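PDB 4B7O: iron-regulated outer membrane protein from Neisseria meningitidis, which transports iron across the outer membrane as a TonB-dependent transporter and probably recognises iron-siderophore complexes at the cell surface. Local coordinates for residues G99-L107 / H275-E284; G346-T357 / A516-G524. One frame throughout, in Å; residues are numbered along the deposited sequence.

Contact 1: G99-L107 / H275-E284; sequences GGNGTSQFL and HRGIRTVREE
A buried, largely polar junction between plug and barrel brings T103 and S104, in a plug loop between strands 95-97 and 107-109, against R279 and E283, on the chain that leaves barrel strand 264-276 and turns a corner at G277. E283 is used twice. Its carboxylate OE1 accepts from T103 OG1 at a modelled 2.5 Å, so short that the exact length is doubtful. Its backbone O takes the S104 hydroxyl OG at 2.8 Å, which comes from above the carbonyl plane. With chi1 at 45°, T103 holds OG1 between its own backbone N and carbonyl carbon, turned to the acid; small hydroxyl residues suit this close approach. R279 bends back at chi2 and chi3, and its NH2 makes a salt bridge with E283 OE1 at 2.9 Å, meeting it well above the carboxylate plane, and a weak bond to S104 OG. R304, from strand 303-320, pairs with E283 OE2, so two arginines probably stabilise the buried acid as a carboxylate. Beside this network G102 lies against the H275 imidazole, CA to CE1 3.6 Å; its positive phi and the closeness of that ring both suit glycine. At the other end the edge of the F106 ring meets E284, with CE2 3.6 Å from CB, while the E284 carboxylate is paired with R725. Hydroxyls, a bent arginine and a shared acid thus join plug to wall, as expected for a TonB-dependent transporter, whose plug domain is folded inside its beta-barrel.

Contact 2: G346-T357 / A516-G524; sequences GYAGNVVGPNHT and ALQTHGKRG
Three polar side chains of 516-524, H520, K522 and R523, take hold of the turn G346-G349, while L517 packs against A348 and T357. H520 gives NE2 to Y347 O at 2.9 Å, and the acceptor lies in the plane of the imidazole. K522 NZ binds two oxygens: G349 O at 2.8 Å, approached from above the carbonyl plane, and N350 OD1 at 3.1 Å. A long flexible lysine is apt here, its chain running beside G349, where phi of 97° suits glycine. The R523 guanidinium stands steeply on the Y347 ring, planes 71° apart, with NH1 nearest, 3.1 Å from CE1; the cation-pi contact is off-centre, CZ 4.5 Å from the centroid. At the edge of the same ring sits the Q518 amide, turned nearly perpendicular to it. L517 CD1 reaches A348 CB at 3.5 Å and also touches T357 OG1; CG anti to the backbone N (chi1 -171°) carries the isobutyl group to this spot.

A second shell fixes these groups. K522 N donates to H520 ND1 at 3.1 Å, so both ring nitrogens are engaged and the rotation of the imidazole is set. N350 ND2 binds K343 O, holding the amide with its oxygen toward the lysine. Plug residues add to it: L517 pairs through its backbone with I130, and the Y347 ring meets that of H133. The loop after strand 498-509 thus meets a type I turn and the first residues of nearby strand 355-373, in keeping with the plug-in-barrel fold of TonB-dependent transporters.

In the fold
Both contacts use barrel loops, contact 1 on one side only, and both are largely buried. Contact 1, centred about 15 Å from the centre of the chain, joins barrel to plug through acids, an arginine and hydroxyls; contact 2, about 25 Å from it, joins a loop to a turn and the start of strand 355-373, and has an exposed rim residue, R523. Chemistry follows place: charges are paired inside contact 1, whereas in contact 2 a lysine and a histidine donate to carbonyl oxygens and an arginine lies on an aromatic ring. The contact centres lie about 18 Å apart, yet V281 CG1 packs on Y347 CD2 at 3.6 Å. Plug residue H133 touches both R282 and Y347, linking the two.

Contact 1: G99-L107 / H275-E284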
loop_
_atom_site.group_PDB
_atom_site.type_symbol
_atom_site.label_atom_id
_atom_site.label_comp_id
_atom_site.label_asym_id
_atom_site.label_seq_id
_atom_site.Cartn_x
_atom_site.Cartn_y
_atom_site.Cartn_z
ATOM N N GLY A 99 9.635 1.189 10.481
ATOM C CA GLY A 99 10.014 0.061 11.372
ATOM C C GLY A 99 8.838 -0.701 12.011
ATOM O O GLY A 99 7.697 -0.223 12.039
ATOM N N GLY A 100 9.120 -1.890 12.530
ATOM C CA GLY A 100 8.099 -2.572 13.330
ATOM C C GLY A 100 7.359 -3.603 12.530
ATOM O O GLY A 100 7.584 -3.735 11.329
ATOM N N ASN A 101 6.474 -4.345 13.175
ATOM C CA ASN A 101 5.895 -5.493 12.491
ATOM C C ASN A 101 4.453 -5.184 12.233
ATOM O O ASN A 101 3.861 -4.301 12.905
ATOM C CB ASN A 101 6.048 -6.724 13.347
ATOM C CG ASN A 101 5.872 -8.044 12.577
ATOM O OD1 ASN A 101 5.369 -8.102 11.431
ATOM N ND2 ASN A 101 6.267 -9.134 13.239
ATOM N N GLY A 102 3.890 -5.879 11.240
ATOM C CA GLY A 102 2.484 -5.700 10.873
ATOM C C GLY A 102 2.139 -4.244 10.595
ATOM O O GLY A 102 2.874 -3.537 9.898
ATOM N N THR A 103 1.042 -3.792 11.194
ATOM C CA THR A 103 0.470 -2.486 10.946
ATOM C C THR A 103 1.143 -1.413 11.787
ATOM O O THR A 103 0.741 -0.233 11.763
ATOM C CB THR A 103 -1.055 -2.513 11.095
ATOM O OG1 THR A 103 -1.417 -3.244 12.282
ATOM C CG2 THR A 103 -1.613 -3.228 9.916
ATOM N N SER A 104 2.180 -1.823 12.505
ATOM C CA SER A 104 3.214 -0.891 12.979
ATOM C C SER A 104 3.781 -0.040 11.847
ATOM O O SER A 104 4.192 1.090 12.109
ATOM C CB SER A 104 4.405 -1.626 13.622
ATOM O OG SER A 104 4.110 -1.987 14.968
ATOM N N GLN A 105 3.803 -0.600 10.624
ATOM C CA GLN A 105 4.462 0.001 9.419
ATOM C C GLN A 105 3.600 1.003 8.653
ATOM O O GLN A 105 2.404 0.770 8.379
ATOM C CB GLN A 105 4.854 -1.085 8.399
ATOM C CG GLN A 105 5.912 -1.999 8.903
ATOM C CD GLN A 105 6.149 -3.177 7.995
ATOM O OE1 GLN A 105 5.834 -3.146 6.818
ATOM N NE2 GLN A 105 6.724 -4.219 8.542
ATOM N N PHE A 106 4.246 2.098 8.283
ATOM C CA PHE A 106 3.680 3.111 7.419
ATOM C C PHE A 106 4.443 3.072 6.141
ATOM O O PHE A 106 5.679 2.971 6.131
ATOM C CB PHE A 106 3.919 4.518 7.992
ATOM C CG PHE A 106 3.300 4.741 9.324
ATOM C CD1 PHE A 106 1.978 5.144 9.411
ATOM C CD2 PHE A 106 4.044 4.556 10.497
ATOM C CE1 PHE A 106 1.379 5.382 10.636
ATOM C CE2 PHE A 106 3.456 4.772 11.728
ATOM C CZ PHE A 106 2.117 5.189 11.797
ATOM N N LEU A 107 3.729 3.265 5.067
ATOM C CA LEU A 107 4.357 3.199 3.775
ATOM C C LEU A 107 4.348 4.580 3.062
ATOM O O LEU A 107 3.353 5.300 3.145
ATOM C CB LEU A 107 3.613 2.156 2.977
ATOM C CG LEU A 107 4.105 2.149 1.540
ATOM C CD1 LEU A 107 4.189 0.711 1.010
ATOM C CD2 LEU A 107 3.268 3.062 0.655
ATOM N N HIS A 275 -3.478 -10.952 11.283
ATOM C CA HIS A 275 -2.396 -10.803 12.253
ATOM C C HIS A 275 -2.949 -10.977 13.639
ATOM O O HIS A 275 -3.963 -10.368 13.968
ATOM C CB HIS A 275 -1.826 -9.397 12.226
ATOM C CG HIS A 275 -1.232 -9.020 10.919
ATOM N ND1 HIS A 275 -0.601 -7.864 10.741
ATOM C CD2 HIS A 275 -1.184 -9.693 9.697
ATOM C CE1 HIS A 275 -0.168 -7.779 9.491
ATOM N NE2 HIS A 275 -0.528 -8.896 8.847
ATOM N N ARG A 276 -2.273 -11.767 14.472
ATOM C CA ARG A 276 -2.696 -11.897 15.852
ATOM C C ARG A 276 -1.531 -11.850 16.823
ATOM O O ARG A 276 -0.463 -12.380 16.565
ATOM C CB ARG A 276 -3.585 -13.124 16.042
ATOM C CG ARG A 276 -2.972 -14.411 15.587
ATOM C CD ARG A 276 -3.882 -15.179 14.652
ATOM N NE ARG A 276 -4.583 -16.203 15.406
ATOM C CZ ARG A 276 -5.557 -16.959 14.917
ATOM N NH1 ARG A 276 -5.925 -16.848 13.646
ATOM N NH2 ARG A 276 -6.144 -17.848 15.699
ATOM N N GLY A 277 -1.721 -11.172 17.934
ATOM C CA GLY A 277 -0.719 -11.143 18.977
ATOM C C GLY A 277 -1.011 -10.118 20.045
ATOM O O GLY A 277 -2.080 -9.519 20.055
ATOM N N ILE A 278 -0.066 -9.948 20.971
ATOM C CA ILE A 278 -0.175 -8.975 22.035
ATOM C C ILE A 278 0.434 -7.684 21.490
ATOM O O ILE A 278 1.624 -7.595 21.306
ATOM C CB ILE A 278 0.600 -9.451 23.315
ATOM C CG1 ILE A 278 0.172 -10.867 23.745
ATOM C CG2 ILE A 278 0.464 -8.472 24.476
ATOM C CD1 ILE A 278 -1.255 -11.162 23.384
ATOM N N ARG A 279 -0.416 -6.688 21.285
ATOM C CA ARG A 279 -0.084 -5.483 20.566
ATOM C C ARG A 279 -0.532 -4.252 21.326
ATOM O O ARG A 279 -1.669 -4.225 21.820
ATOM C CB ARG A 279 -0.760 -5.483 19.183
ATOM C CG ARG A 279 -0.333 -6.628 18.278
ATOM C CD ARG A 279 1.049 -6.401 17.680
ATOM N NE ARG A 279 1.003 -5.536 16.507
ATOM C CZ ARG A 279 2.079 -5.045 15.900
ATOM N NH1 ARG A 279 3.297 -5.329 16.333
ATOM N NH2 ARG A 279 1.936 -4.265 14.842
ATOM N N THR A 280 0.358 -3.245 21.386
ATOM C CA THR A 280 0.107 -1.935 22.052
ATOM C C THR A 280 -1.088 -1.125 21.534
ATOM O O THR A 280 -1.644 -1.383 20.439
ATOM C CB THR A 280 1.370 -1.018 22.016
ATOM O OG1 THR A 280 1.831 -0.840 20.663
ATOM C CG2 THR A 280 2.517 -1.610 22.852
ATOM N N VAL A 281 -1.491 -0.122 22.320
ATOM C CA VAL A 281 -2.629 0.685 21.910
ATOM C C VAL A 281 -2.278 1.396 20.589
ATOM O O VAL A 281 -3.001 1.260 19.616
ATOM C CB VAL A 281 -3.140 1.632 23.030
ATOM C CG1 VAL A 281 -4.206 2.613 22.486
ATOM C CG2 VAL A 281 -3.761 0.780 24.139
ATOM N N ARG A 282 -1.135 2.088 20.588
ATOM C CA ARG A 282 -0.520 2.709 19.421
ATOM C C ARG A 282 0.538 1.835 18.757
ATOM O O ARG A 282 1.710 1.848 19.148
ATOM C CB ARG A 282 0.163 3.979 19.859
ATOM C CG ARG A 282 -0.729 4.903 20.658
ATOM C CD ARG A 282 0.181 5.865 21.374
ATOM N NE ARG A 282 -0.489 6.464 22.487
ATOM C CZ ARG A 282 -0.867 5.788 23.579
ATOM N NH1 ARG A 282 -0.629 4.477 23.671
ATOM N NH2 ARG A 282 -1.500 6.406 24.579
ATOM N N GLU A 283 0.149 1.097 17.724
ATOM C CA GLU A 283 1.069 0.136 17.166
ATOM C C GLU A 283 2.357 0.824 16.639
ATOM O O GLU A 283 3.396 0.209 16.624
ATOM C CB GLU A 283 0.374 -0.722 16.124
ATOM C CG GLU A 283 -0.697 -1.666 16.672
ATOM C CD GLU A 283 -1.093 -2.750 15.675
ATOM O OE1 GLU A 283 -0.525 -2.758 14.546
ATOM O OE2 GLU A 283 -1.945 -3.618 15.994
ATOM N N GLU A 284 2.314 2.101 16.268
ATOM C CA GLU A 284 3.567 2.816 15.891
ATOM C C GLU A 284 4.616 2.956 17.001
ATOM O O GLU A 284 5.777 3.258 16.694
ATOM C CB GLU A 284 3.280 4.198 15.267
ATOM C CG GLU A 284 2.628 5.244 16.190
ATOM C CD GLU A 284 2.280 6.573 15.487
ATOM O OE1 GLU A 284 3.130 7.107 14.763
ATOM O OE2 GLU A 284 1.169 7.127 15.660
#

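Contact 2: G346-T357 / A516-G524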
loop_
_atom_site.group_PDB
_atom_site.type_symbol
_atom_site.label_atom_id
_atom_site.label_comp_id
_atom_site.label_asym_id
_atom_site.label_seq_id
_atom_site.Cartn_x
_atom_site.Cartn_y
_atom_site.Cartn_z
ATOM N N GLY A 346 -8.220 4.215 25.314
ATOM C CA GLY A 346 -9.169 5.376 25.200
ATOM C C GLY A 346 -9.716 5.606 23.782
ATOM O O GLY A 346 -10.880 6.007 23.603
ATOM N N TYR A 347 -8.867 5.317 22.769
ATOM C CA TYR A 347 -9.200 5.466 21.362
ATOM C C TYR A 347 -10.367 4.572 21.056
ATOM O O TYR A 347 -11.315 5.005 20.386
ATOM C CB TYR A 347 -7.991 5.134 20.434
ATOM C CG TYR A 347 -6.835 6.100 20.619
ATOM C CD1 TYR A 347 -6.922 7.426 20.159
ATOM C CD2 TYR A 347 -5.668 5.712 21.279
ATOM C CE1 TYR A 347 -5.871 8.320 20.335
ATOM C CE2 TYR A 347 -4.615 6.605 21.482
ATOM C CZ TYR A 347 -4.726 7.907 21.010
ATOM O OH TYR A 347 -3.682 8.802 21.192
ATOM N N ALA A 348 -10.309 3.334 21.549
ATOM C CA ALA A 348 -11.392 2.348 21.344
ATOM C C ALA A 348 -12.569 2.517 22.294
ATOM O O ALA A 348 -13.554 1.748 22.225
ATOM C CB ALA A 348 -10.848 0.924 21.448
ATOM N N GLY A 349 -12.465 3.520 23.174
ATOM C CA GLY A 349 -13.558 3.838 24.077
ATOM C C GLY A 349 -13.398 3.209 25.449
ATOM O O GLY A 349 -14.193 3.475 26.338
ATOM N N ASN A 350 -12.345 2.408 25.635
ATOM C CA ASN A 350 -12.147 1.681 26.875
ATOM C C ASN A 350 -13.298 0.702 27.007
ATOM O O ASN A 350 -13.815 0.488 28.096
ATOM C CB ASN A 350 -12.161 2.629 28.101
ATOM C CG ASN A 350 -11.178 3.772 27.977
ATOM O OD1 ASN A 350 -11.564 4.876 27.611
ATOM N ND2 ASN A 350 -9.910 3.526 28.292
ATOM N N VAL A 351 -13.749 0.156 25.886
ATOM C CA VAL A 351 -14.696 -0.957 25.958
ATOM C C VAL A 351 -14.088 -2.051 26.838
ATOM O O VAL A 351 -12.946 -2.488 26.641
ATOM C CB VAL A 351 -15.037 -1.510 24.565
ATOM C CG1 VAL A 351 -15.774 -2.829 24.670
ATOM C CG2 VAL A 351 -15.819 -0.487 23.757
ATOM N N VAL A 352 -14.840 -2.465 27.846
ATOM C CA VAL A 352 -14.379 -3.552 28.704
ATOM C C VAL A 352 -14.641 -4.855 27.973
ATOM O O VAL A 352 -15.738 -5.062 27.486
ATOM C CB VAL A 352 -15.102 -3.529 30.082
ATOM C CG1 VAL A 352 -14.522 -4.606 31.026
ATOM C CG2 VAL A 352 -15.018 -2.116 30.694
ATOM N N GLY A 353 -13.623 -5.715 27.884
ATOM C CA GLY A 353 -13.746 -7.046 27.241
ATOM C C GLY A 353 -13.776 -6.924 25.727
ATOM O O GLY A 353 -13.465 -5.858 25.193
ATOM N N PRO A 354 -14.184 -8.000 25.027
ATOM C CA PRO A 354 -14.073 -8.005 23.574
ATOM C C PRO A 354 -14.592 -6.713 22.910
ATOM O O PRO A 354 -15.649 -6.194 23.301
ATOM C CB PRO A 354 -14.889 -9.241 23.145
ATOM C CG PRO A 354 -14.911 -10.141 24.326
ATOM C CD PRO A 354 -14.800 -9.244 25.542
ATOM N N ASN A 355 -13.826 -6.194 21.944
ATOM C CA ASN A 355 -14.253 -5.061 21.118
ATOM C C ASN A 355 -14.056 -5.383 19.640
ATOM O O ASN A 355 -12.960 -5.724 19.265
ATOM C CB ASN A 355 -13.473 -3.797 21.495
ATOM C CG ASN A 355 -14.097 -2.557 20.908
ATOM O OD1 ASN A 355 -15.255 -2.612 20.493
ATOM N ND2 ASN A 355 -13.355 -1.430 20.877
ATOM N N HIS A 356 -15.108 -5.294 18.833
ATOM C CA HIS A 356 -15.087 -5.644 17.415
ATOM C C HIS A 356 -15.309 -4.398 16.652
ATOM O O HIS A 356 -16.247 -3.653 16.931
ATOM C CB HIS A 356 -16.206 -6.611 17.031
ATOM C CG HIS A 356 -16.027 -7.981 17.599
ATOM N ND1 HIS A 356 -16.181 -8.248 18.936
ATOM C CD2 HIS A 356 -15.659 -9.192 16.990
ATOM C CE1 HIS A 356 -15.935 -9.564 19.158
ATOM N NE2 HIS A 356 -15.600 -10.137 17.976
ATOM N N THR A 357 -14.431 -4.147 15.681
ATOM C CA THR A 357 -14.570 -3.010 14.783
ATOM C C THR A 357 -14.438 -3.508 13.349
ATOM O O THR A 357 -13.517 -4.308 13.019
ATOM C CB THR A 357 -13.551 -1.904 15.088
ATOM O OG1 THR A 357 -13.268 -1.880 16.496
ATOM C CG2 THR A 357 -14.109 -0.523 14.648
ATOM N N ALA A 516 -11.701 4.405 12.087
ATOM C CA ALA A 516 -12.788 3.465 12.356
ATOM C C ALA A 516 -12.929 3.220 13.852
ATOM O O ALA A 516 -14.043 3.146 14.365
ATOM C CB ALA A 516 -12.559 2.106 11.640
ATOM N N LEU A 517 -11.789 3.067 14.525
ATOM C CA LEU A 517 -11.760 2.709 15.925
ATOM C C LEU A 517 -12.268 3.830 16.840
ATOM O O LEU A 517 -12.429 3.628 18.036
ATOM C CB LEU A 517 -10.361 2.274 16.344
ATOM C CG LEU A 517 -10.379 1.695 17.761
ATOM C CD1 LEU A 517 -11.385 0.551 17.976
ATOM C CD2 LEU A 517 -8.957 1.307 18.124
ATOM N N GLN A 518 -12.575 4.991 16.277
ATOM C CA GLN A 518 -13.028 6.093 17.108
ATOM C C GLN A 518 -14.378 6.501 16.685
ATOM O O GLN A 518 -14.934 7.433 17.231
ATOM C CB GLN A 518 -12.092 7.283 17.014
ATOM C CG GLN A 518 -10.712 7.012 17.530
ATOM C CD GLN A 518 -10.087 8.305 18.062
ATOM O OE1 GLN A 518 -10.380 8.763 19.188
ATOM N NE2 GLN A 518 -9.231 8.907 17.258
ATOM N N THR A 519 -14.947 5.771 15.745
ATOM C CA THR A 519 -16.266 6.084 15.242
ATOM C C THR A 519 -17.407 6.142 16.301
ATOM O O THR A 519 -18.380 6.898 16.129
ATOM C CB THR A 519 -16.617 5.116 14.126
ATOM O OG1 THR A 519 -15.615 5.229 13.098
ATOM C CG2 THR A 519 -17.965 5.457 13.562
ATOM N N HIS A 520 -17.275 5.363 17.381
ATOM C CA HIS A 520 -18.243 5.362 18.499
ATOM C C HIS A 520 -18.515 6.723 19.097
ATOM O O HIS A 520 -19.573 6.939 19.696
ATOM C CB HIS A 520 -17.756 4.414 19.595
ATOM C CG HIS A 520 -16.313 4.614 19.953
ATOM N ND1 HIS A 520 -15.883 5.697 20.626
ATOM C CD2 HIS A 520 -15.197 3.861 19.667
ATOM C CE1 HIS A 520 -14.565 5.629 20.786
ATOM N NE2 HIS A 520 -14.141 4.507 20.196
ATOM N N GLY A 521 -17.547 7.630 18.976
ATOM C CA GLY A 521 -17.759 9.029 19.324
ATOM C C GLY A 521 -17.553 9.387 20.775
ATOM O O GLY A 521 -17.836 10.503 21.195
ATOM N N LYS A 522 -17.019 8.460 21.543
ATOM C CA LYS A 522 -16.700 8.727 22.922
ATOM C C LYS A 522 -15.905 10.015 23.059
ATOM O O LYS A 522 -16.051 10.766 24.056
ATOM C CB LYS A 522 -15.942 7.533 23.512
ATOM C CG LYS A 522 -15.336 7.792 24.893
ATOM C CD LYS A 522 -15.379 6.533 25.764
ATOM C CE LYS A 522 -14.997 6.907 27.196
ATOM N NZ LYS A 522 -14.570 5.702 27.961
ATOM N N ARG A 523 -15.088 10.298 22.040
ATOM C CA ARG A 523 -14.148 11.370 22.169
ATOM C C ARG A 523 -14.649 12.599 21.493
ATOM O O ARG A 523 -14.030 13.650 21.603
ATOM C CB ARG A 523 -12.818 10.965 21.625
ATOM C CG ARG A 523 -12.036 10.065 22.554
ATOM C CD ARG A 523 -10.645 10.682 22.643
ATOM N NE ARG A 523 -9.772 10.013 23.602
ATOM C CZ ARG A 523 -8.561 9.553 23.309
ATOM N NH1 ARG A 523 -8.082 9.728 22.079
ATOM N NH2 ARG A 523 -7.834 8.938 24.245
ATOM N N GLY A 524 -15.783 12.497 20.811
ATOM C CA GLY A 524 -16.354 13.691 20.228
ATOM C C GLY A 524 -17.060 13.406 18.939
ATOM O O GLY A 524 -16.916 12.311 18.376
#